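Local coordinates for PmoD (PDB 6CPD), which binds copper(I) in a periplasmic cupredoxin-like domain and probably takes part in copper handling in methane- and ammonia-oxidizing bacteria, at residues Asp13-Thr18 and Phe43-Pro48; Arg58-Pro63 and Ala77-His82; Gly103-Leu108 and Phe123-Gly128. One frame throughout, in Å; residues are numbered along the deposited sequence.

How the contacts relate
After strand 7-10, which carries the copper-binding residues Met7 and Met9, comes strand 13-20, and contact 1 closes the loop back to it from strand 37-45 in the same sheet. The chain then enters strand 55-61, and contact 2 closes round helix 72-77 when strand 79-86 returns along it. Contact 3 closes last, as the hairpin of strands 103-112 and 118-127. The three run in series; none nests in or crosses another. Contacts 2 and 3 share a sheet, Arg58 and Ile60 lying against Leu108 and Ile106, whereas contact 1 reaches contact 3 across the core, where Phe43 CZ lies 3.9 Å from Phe123 CZ.

Contact 1. Residues Asp13-Thr18 and Phe43-Pro48; sequences DMIHIT and FDIENP
Backbone hydrogen bonds define the pairing of Asp13-Thr18 with Phe43-Pro48: His16 and Asp44 form an antiparallel hydrogen-bonded pair, with His16 N to Asp44 O at 2.9 Å and Asp44 N to His16 O at 2.8 Å. Beyond the end of strand 37-45, Glu46 N still reaches Met14 O (3.1 Å), and one water joins Met14 O to Asn47 N.

The polar side chains of Asp13, Glu46 and Asn47 gather at this end. Asn47 ND2 gives a 2.7 Å hydrogen bond to Asp13 OD1, arriving from above the carboxylate, 64° out of its plane; Asn47 CG stands anti to the backbone N (chi1 -175°), which carries the amide across to Asp13. With an alanine at Asp13 the amide of Asn47 is likely to lose this acceptor and turn more freely. Another water links Met14 N to Glu46 OE1. Farther along the strand, His16 NE2 bonds Asp31 of the second subunit.

Apolar contacts lie on the face of Ile15, Ile17, Phe43 and Ile45. Ile15 CG2 meets the edge of the Phe43 ring, 4.0 Å from CD2, and Ile17 CG1 lies 3.8 Å from that same Phe43 CD2. Phe93 stacks on this ring; Leu57 touches Phe43, and Leu55 touches Ile15 and Ile45.

Apart from that face, the Met14 side chain comes within about 4 Å of the copper(I) ion bound at Met7 and Met9. The arrangement is that of a beta sandwich, consistent with the cupredoxin-like fold.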
# COMPACT_ATOMS: atom_id res chain seq x y z
N ASP B 13 6.93 -1.27 11.61
CA ASP B 13 5.53 -1.35 12.01
C ASP B 13 4.68 -0.57 11.01
O ASP B 13 4.88 0.63 10.83
CB ASP B 13 5.36 -0.82 13.43
CG ASP B 13 6.28 -1.52 14.42
OD1 ASP B 13 6.15 -2.75 14.62
OD2 ASP B 13 7.14 -0.82 15.00
N MET B 14 3.65 -1.21 10.46
CA MET B 14 2.85 -0.59 9.40
C MET B 14 1.43 -0.44 9.88
O MET B 14 0.99 -1.13 10.81
CB MET B 14 2.86 -1.43 8.10
CG MET B 14 4.22 -1.93 7.64
SD MET B 14 5.50 -0.66 7.78
CE MET B 14 6.85 -1.42 6.85
N ILE B 15 0.74 0.52 9.28
CA ILE B 15 -0.70 0.63 9.43
C ILE B 15 -1.29 0.46 8.04
O ILE B 15 -0.96 1.20 7.13
CB ILE B 15 -1.11 1.97 10.04
CG1 ILE B 15 -0.45 2.12 11.42
CG2 ILE B 15 -2.65 2.09 10.14
CD1 ILE B 15 -0.72 3.48 12.06
N HIS B 16 -2.11 -0.56 7.85
CA HIS B 16 -2.69 -0.80 6.54
C HIS B 16 -3.87 0.13 6.35
O HIS B 16 -4.65 0.38 7.28
CB HIS B 16 -3.13 -2.26 6.40
CG HIS B 16 -3.68 -2.59 5.05
ND1 HIS B 16 -5.03 -2.73 4.81
CD2 HIS B 16 -3.07 -2.80 3.86
CE1 HIS B 16 -5.23 -3.02 3.54
NE2 HIS B 16 -4.05 -3.07 2.94
N ILE B 17 -4.02 0.62 5.14
CA ILE B 17 -5.07 1.59 4.80
C ILE B 17 -5.90 1.09 3.61
O ILE B 17 -5.34 0.60 2.62
CB ILE B 17 -4.44 2.95 4.44
CG1 ILE B 17 -3.70 3.53 5.65
CG2 ILE B 17 -5.52 3.93 3.93
CD1 ILE B 17 -2.86 4.76 5.32
N THR B 18 -7.22 1.23 3.71
CA THR B 18 -8.12 0.96 2.60
C THR B 18 -9.01 2.20 2.39
O THR B 18 -9.45 2.82 3.36
CB THR B 18 -9.02 -0.28 2.86
OG1 THR B 18 -8.23 -1.41 3.23
CG2 THR B 18 -9.83 -0.62 1.62
N PHE B 43 -8.32 2.17 8.71
CA PHE B 43 -6.96 1.96 9.21
C PHE B 43 -6.91 0.66 10.01
O PHE B 43 -7.79 0.40 10.84
CB PHE B 43 -6.50 3.14 10.07
CG PHE B 43 -6.41 4.43 9.32
CD1 PHE B 43 -7.54 5.19 9.07
CD2 PHE B 43 -5.19 4.89 8.86
CE1 PHE B 43 -7.45 6.37 8.36
CE2 PHE B 43 -5.09 6.07 8.15
CZ PHE B 43 -6.23 6.82 7.91
N ASP B 44 -5.89 -0.15 9.76
CA ASP B 44 -5.70 -1.42 10.46
C ASP B 44 -4.26 -1.44 10.97
O ASP B 44 -3.31 -1.63 10.21
CB ASP B 44 -5.95 -2.60 9.51
CG ASP B 44 -5.75 -3.97 10.18
OD1 ASP B 44 -5.22 -4.06 11.31
OD2 ASP B 44 -6.07 -4.99 9.52
N ILE B 45 -4.09 -1.29 12.27
CA ILE B 45 -2.77 -1.23 12.87
C ILE B 45 -2.15 -2.63 12.99
O ILE B 45 -2.72 -3.48 13.68
CB ILE B 45 -2.84 -0.57 14.25
CG1 ILE B 45 -3.42 0.84 14.11
CG2 ILE B 45 -1.48 -0.56 14.88
CD1 ILE B 45 -3.85 1.45 15.44
N GLU B 46 -1.02 -2.88 12.32
CA GLU B 46 -0.47 -4.23 12.29
C GLU B 46 0.13 -4.69 13.62
O GLU B 46 0.01 -5.86 13.97
CB GLU B 46 0.60 -4.37 11.19
CG GLU B 46 0.03 -4.40 9.77
CD GLU B 46 1.08 -4.72 8.70
OE1 GLU B 46 2.29 -4.71 9.01
OE2 GLU B 46 0.68 -5.02 7.56
N ASN B 47 0.84 -3.81 14.31
CA ASN B 47 1.51 -4.15 15.57
C ASN B 47 0.55 -3.97 16.76
O ASN B 47 0.12 -2.86 17.04
CB ASN B 47 2.76 -3.28 15.75
CG ASN B 47 3.59 -3.66 16.97
OD1 ASN B 47 3.09 -4.22 17.95
ND2 ASN B 47 4.86 -3.30 16.94
N PRO B 48 0.21 -5.06 17.45
CA PRO B 48 -0.68 -5.02 18.62
C PRO B 48 -0.23 -4.03 19.72
O PRO B 48 -1.09 -3.49 20.41
CB PRO B 48 -0.64 -6.45 19.15
CG PRO B 48 -0.28 -7.28 17.96
CD PRO B 48 0.67 -6.43 17.16
O HOH W 1 3.85 -4.21 10.84
O HOH W 2 1.81 -1.07 13.42

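Contact 2. Residues Arg58-Pro63 and Ala77-His82; sequences RIIRDP and ALTELH
Arg61 reaches across from Arg58-Pro63 to Ala77-His82, and its guanidinium has partners at all three nitrogens. NH1 makes a salt bridge to Glu80 OE2 at 3.0 Å; the oxygen lies in the guanidinium plane, but the nitrogen stands above the carboxylate, whose plane is turned 82° from that of the guanidinium. NH2 donates to Ala77 O (2.8 Å) with a bent N-H...O angle of 136°. Three waters add further bonds: one joins Arg61 NE to Ala77 O, and two link Arg61 NH1 and NH2 separately to Thr79 O. Leu78 O sits over the centre of one guanidinium face, while this carbonyl accepts the backbone Arg61 N at 2.9 Å. The bend at chi3 (-77°) turns the group back over Leu78. The other carboxylate oxygen of Glu80, OE1, is held by His97.

In the backbone, Ile59 O takes two donors, Glu80 N at 2.8 Å and, weakly, Leu81 N at 3.3 Å. Two residues thus face one, which is a classic beta bulge; it shifts the register by one where the edge strand 79-86 turns a corner. Ile59 N in turn donates to Leu81 O (2.8 Å).

On the face carrying Arg58, Ile60, Thr79 and His82, Arg58 NH2 lies over the His82 ring toward its rim, 3.6 Å from His82 CE1. Both groups find their stronger polar partners outside, Arg58 in a salt bridge to Glu72 and His82 in a hydrogen bond to Glu56. Thr79 OG1 touches Arg58 CD at 3.3 Å and is hydrogen-bonded to Leu75 O. On the opposite face Ile59 CD1 meets Leu81 CD2; Leu78 meets Ile60 through CB and Pro63 through CD1.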
# COMPACT_ATOMS: atom_id res chain seq x y z
N ARG B 58 -4.15 13.85 11.07
CA ARG B 58 -4.51 15.10 10.44
C ARG B 58 -4.32 14.99 8.95
O ARG B 58 -3.23 14.67 8.48
CB ARG B 58 -3.70 16.26 11.01
CG ARG B 58 -4.02 17.59 10.33
CD ARG B 58 -3.12 18.70 10.81
NE ARG B 58 -3.64 19.27 12.05
CZ ARG B 58 -2.90 19.68 13.06
NH1 ARG B 58 -1.59 19.57 13.00
NH2 ARG B 58 -3.48 20.19 14.14
N ILE B 59 -5.38 15.24 8.19
CA ILE B 59 -5.24 15.24 6.74
C ILE B 59 -5.17 16.69 6.28
O ILE B 59 -6.04 17.49 6.60
CB ILE B 59 -6.40 14.50 6.05
CG1 ILE B 59 -6.41 13.03 6.48
CG2 ILE B 59 -6.29 14.62 4.51
CD1 ILE B 59 -7.57 12.24 5.89
N ILE B 60 -4.10 17.03 5.57
CA ILE B 60 -3.93 18.40 5.08
C ILE B 60 -3.87 18.45 3.56
O ILE B 60 -3.50 17.48 2.89
CB ILE B 60 -2.63 19.05 5.61
CG1 ILE B 60 -1.41 18.26 5.14
CG2 ILE B 60 -2.65 19.15 7.14
CD1 ILE B 60 -0.09 18.95 5.42
N ARG B 61 -4.23 19.61 3.03
CA ARG B 61 -3.91 19.94 1.65
C ARG B 61 -2.39 20.02 1.58
O ARG B 61 -1.74 20.59 2.46
CB ARG B 61 -4.58 21.27 1.24
CG ARG B 61 -6.11 21.16 1.34
CD ARG B 61 -6.83 22.47 1.14
NE ARG B 61 -6.77 23.35 2.32
CZ ARG B 61 -7.59 23.27 3.36
NH1 ARG B 61 -8.55 22.35 3.42
NH2 ARG B 61 -7.46 24.13 4.37
N ASP B 62 -1.82 19.41 0.55
CA ASP B 62 -0.37 19.38 0.37
C ASP B 62 0.10 20.77 -0.10
O ASP B 62 -0.30 21.21 -1.17
CB ASP B 62 0.01 18.31 -0.66
CG ASP B 62 1.51 18.01 -0.69
OD1 ASP B 62 2.32 18.88 -0.27
OD2 ASP B 62 1.89 16.90 -1.14
N PRO B 63 0.93 21.46 0.70
CA PRO B 63 1.37 22.79 0.25
C PRO B 63 2.53 22.74 -0.75
O PRO B 63 2.94 23.80 -1.24
CB PRO B 63 1.83 23.47 1.55
CG PRO B 63 2.36 22.32 2.39
CD PRO B 63 1.45 21.13 2.05
N ALA B 77 -4.45 25.90 9.03
CA ALA B 77 -4.81 26.57 7.78
C ALA B 77 -4.93 25.59 6.62
O ALA B 77 -5.68 25.82 5.66
CB ALA B 77 -3.77 27.65 7.45
N LEU B 78 -4.18 24.50 6.69
CA LEU B 78 -4.15 23.50 5.63
C LEU B 78 -5.09 22.31 5.87
O LEU B 78 -5.21 21.42 5.02
CB LEU B 78 -2.72 22.97 5.47
CG LEU B 78 -1.65 23.99 5.06
CD1 LEU B 78 -0.24 23.40 5.18
CD2 LEU B 78 -1.92 24.42 3.63
N THR B 79 -5.79 22.29 7.00
CA THR B 79 -6.42 21.04 7.45
C THR B 79 -7.77 20.72 6.81
O THR B 79 -8.68 21.56 6.80
CB THR B 79 -6.59 21.05 8.97
OG1 THR B 79 -5.29 20.92 9.57
CG2 THR B 79 -7.48 19.88 9.44
N GLU B 80 -7.89 19.51 6.27
CA GLU B 80 -9.15 18.97 5.75
C GLU B 80 -9.92 18.26 6.83
O GLU B 80 -11.14 18.35 6.92
CB GLU B 80 -8.92 17.99 4.60
CG GLU B 80 -8.60 18.62 3.29
CD GLU B 80 -9.81 19.25 2.62
OE1 GLU B 80 -10.96 18.86 2.94
OE2 GLU B 80 -9.60 20.13 1.76
N LEU B 81 -9.19 17.49 7.63
CA LEU B 81 -9.81 16.75 8.72
C LEU B 81 -8.80 16.54 9.82
O LEU B 81 -7.61 16.36 9.55
CB LEU B 81 -10.33 15.41 8.18
CG LEU B 81 -10.66 14.22 9.09
CD1 LEU B 81 -11.75 13.40 8.44
CD2 LEU B 81 -9.42 13.35 9.31
N HIS B 82 -9.26 16.52 11.06
CA HIS B 82 -8.37 16.33 12.20
C HIS B 82 -9.02 15.47 13.28
O HIS B 82 -10.07 15.81 13.79
CB HIS B 82 -7.95 17.67 12.81
CG HIS B 82 -6.93 17.54 13.89
ND1 HIS B 82 -6.89 18.38 14.98
CD2 HIS B 82 -5.92 16.66 14.06
CE1 HIS B 82 -5.89 18.03 15.77
NE2 HIS B 82 -5.29 16.98 15.23
O HOH W 3 -5.44 25.67 2.51
O HOH W 4 -10.92 22.92 5.11
O HOH W 5 -9.45 24.44 6.46

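Contact 3. Residues Gly103-Leu108 and Phe123-Gly128; sequences GHYIGL and FKFMVG
Phe123 pairs with Gly107 through two backbone bonds, Gly107 N to Phe123 O (2.8 Å) and Phe123 N to Gly107 O. Its ring folds back over that glycine: CG lies between the backbone N and the carbonyl carbon (chi1 59°), bringing one ring face onto Gly107 CA in a CH-pi contact, 3.7 Å from the ring centroid. A beta carbon built on Gly107 would clash with Phe123 CZ where the ring now stands, so the absence of a side chain lets the ring lie here.

Lys124 lies opposite Ile106 on the other face of the sheet, where Ile106 CD1 comes 4.3 Å from Lys124 CE; the backbone N of Lys124 is hydrogen-bonded to Asn4 of the second subunit.

Phe125 exchanges backbone bonds with Tyr105 (Tyr105 N to Phe125 O, 2.9 Å). With CG placed as in Phe123 (chi1 62°), its ring comes under Tyr105 CB, which stands over one face toward the rim, 3.4 Å from Phe125 CZ. The two rings are nearly parallel, 20° between planes, yet slid so far apart that they barely overlap; the Tyr105 hydroxyl bonds Asn101.

Met126 runs beside His104, its CB 4.0 Å from His104 CD2, with the sulfur oblique to the imidazole. Val127 closes the ladder with Gly103, and its CG2 reaches Tyr105 CE1 at 3.8 Å.

Six backbone bonds therefore fix the register of this hairpin, while aromatic faces lie on the aliphatic carbons Gly107 CA and Tyr105 CB, which suggests side-chain cohesion mainly by dispersion and the hydrophobic effect, with no salt bridge between the two segments.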
# COMPACT_ATOMS: atom_id res chain seq x y z
N GLY B 103 -7.15 17.29 -5.81
CA GLY B 103 -5.85 17.82 -5.45
C GLY B 103 -4.99 16.82 -4.69
O GLY B 103 -5.37 15.65 -4.54
N HIS B 104 -3.81 17.27 -4.25
CA HIS B 104 -2.91 16.43 -3.47
C HIS B 104 -3.13 16.66 -1.99
O HIS B 104 -3.28 17.81 -1.56
CB HIS B 104 -1.44 16.73 -3.77
CG HIS B 104 -1.01 16.40 -5.16
ND1 HIS B 104 -1.00 17.33 -6.18
CD2 HIS B 104 -0.56 15.24 -5.70
CE1 HIS B 104 -0.56 16.75 -7.29
NE2 HIS B 104 -0.29 15.49 -7.02
N TYR B 105 -3.12 15.57 -1.24
CA TYR B 105 -3.35 15.62 0.19
C TYR B 105 -2.29 14.81 0.91
O TYR B 105 -1.61 13.97 0.31
CB TYR B 105 -4.75 15.09 0.55
CG TYR B 105 -5.86 15.93 -0.01
CD1 TYR B 105 -6.31 15.73 -1.31
CD2 TYR B 105 -6.43 16.95 0.74
CE1 TYR B 105 -7.33 16.53 -1.84
CE2 TYR B 105 -7.44 17.74 0.22
CZ TYR B 105 -7.89 17.53 -1.06
OH TYR B 105 -8.90 18.33 -1.56
N ILE B 106 -2.13 15.08 2.20
CA ILE B 106 -1.22 14.32 3.02
C ILE B 106 -1.92 13.91 4.30
O ILE B 106 -2.47 14.76 5.00
CB ILE B 106 0.05 15.12 3.38
CG1 ILE B 106 0.71 15.71 2.13
CG2 ILE B 106 1.01 14.25 4.21
CD1 ILE B 106 2.01 16.45 2.38
N GLY B 107 -1.91 12.62 4.61
CA GLY B 107 -2.40 12.18 5.91
C GLY B 107 -1.21 12.13 6.84
O GLY B 107 -0.23 11.42 6.57
N LEU B 108 -1.27 12.91 7.91
CA LEU B 108 -0.21 12.91 8.92
C LEU B 108 -0.63 12.08 10.12
O LEU B 108 -1.55 12.45 10.84
CB LEU B 108 0.09 14.33 9.39
CG LEU B 108 0.53 15.29 8.30
CD1 LEU B 108 0.64 16.71 8.86
CD2 LEU B 108 1.85 14.81 7.76
N PHE B 123 1.26 9.77 4.74
CA PHE B 123 0.85 9.08 3.53
C PHE B 123 0.30 10.10 2.56
O PHE B 123 -0.62 10.87 2.87
CB PHE B 123 -0.12 7.94 3.80
CG PHE B 123 -1.39 8.33 4.46
CD1 PHE B 123 -2.54 8.55 3.71
CD2 PHE B 123 -1.48 8.35 5.85
CE1 PHE B 123 -3.74 8.87 4.34
CE2 PHE B 123 -2.69 8.66 6.49
CZ PHE B 123 -3.82 8.91 5.73
N LYS B 124 0.89 10.10 1.37
CA LYS B 124 0.56 11.11 0.37
C LYS B 124 -0.42 10.48 -0.59
O LYS B 124 -0.25 9.33 -0.98
CB LYS B 124 1.82 11.57 -0.35
CG LYS B 124 2.84 12.19 0.58
CD LYS B 124 3.91 12.93 -0.19
CE LYS B 124 4.85 13.66 0.74
NZ LYS B 124 5.75 14.53 -0.05
N PHE B 125 -1.46 11.22 -0.95
CA PHE B 125 -2.42 10.67 -1.89
C PHE B 125 -3.04 11.77 -2.71
O PHE B 125 -2.89 12.96 -2.41
CB PHE B 125 -3.52 9.85 -1.16
CG PHE B 125 -4.36 10.65 -0.20
CD1 PHE B 125 -3.92 10.90 1.09
CD2 PHE B 125 -5.63 11.11 -0.57
CE1 PHE B 125 -4.71 11.63 1.98
CE2 PHE B 125 -6.43 11.83 0.32
CZ PHE B 125 -5.97 12.08 1.59
N MET B 126 -3.76 11.40 -3.74
CA MET B 126 -4.45 12.44 -4.47
C MET B 126 -5.89 12.07 -4.74
O MET B 126 -6.26 10.89 -4.83
CB MET B 126 -3.72 12.75 -5.74
CG MET B 126 -3.76 11.70 -6.79
SD MET B 126 -3.11 12.51 -8.26
CE MET B 126 -4.12 13.98 -8.23
N VAL B 127 -6.70 13.11 -4.86
CA VAL B 127 -8.12 12.97 -5.14
C VAL B 127 -8.34 13.54 -6.53
O VAL B 127 -7.91 14.65 -6.83
CB VAL B 127 -8.98 13.70 -4.10
CG1 VAL B 127 -10.45 13.64 -4.47
CG2 VAL B 127 -8.72 13.13 -2.70
N GLY B 128 -8.99 12.75 -7.38
CA GLY B 128 -9.32 13.21 -8.72
C GLY B 128 -8.20 12.97 -9.71
O GLY B 128 -8.31 13.34 -10.88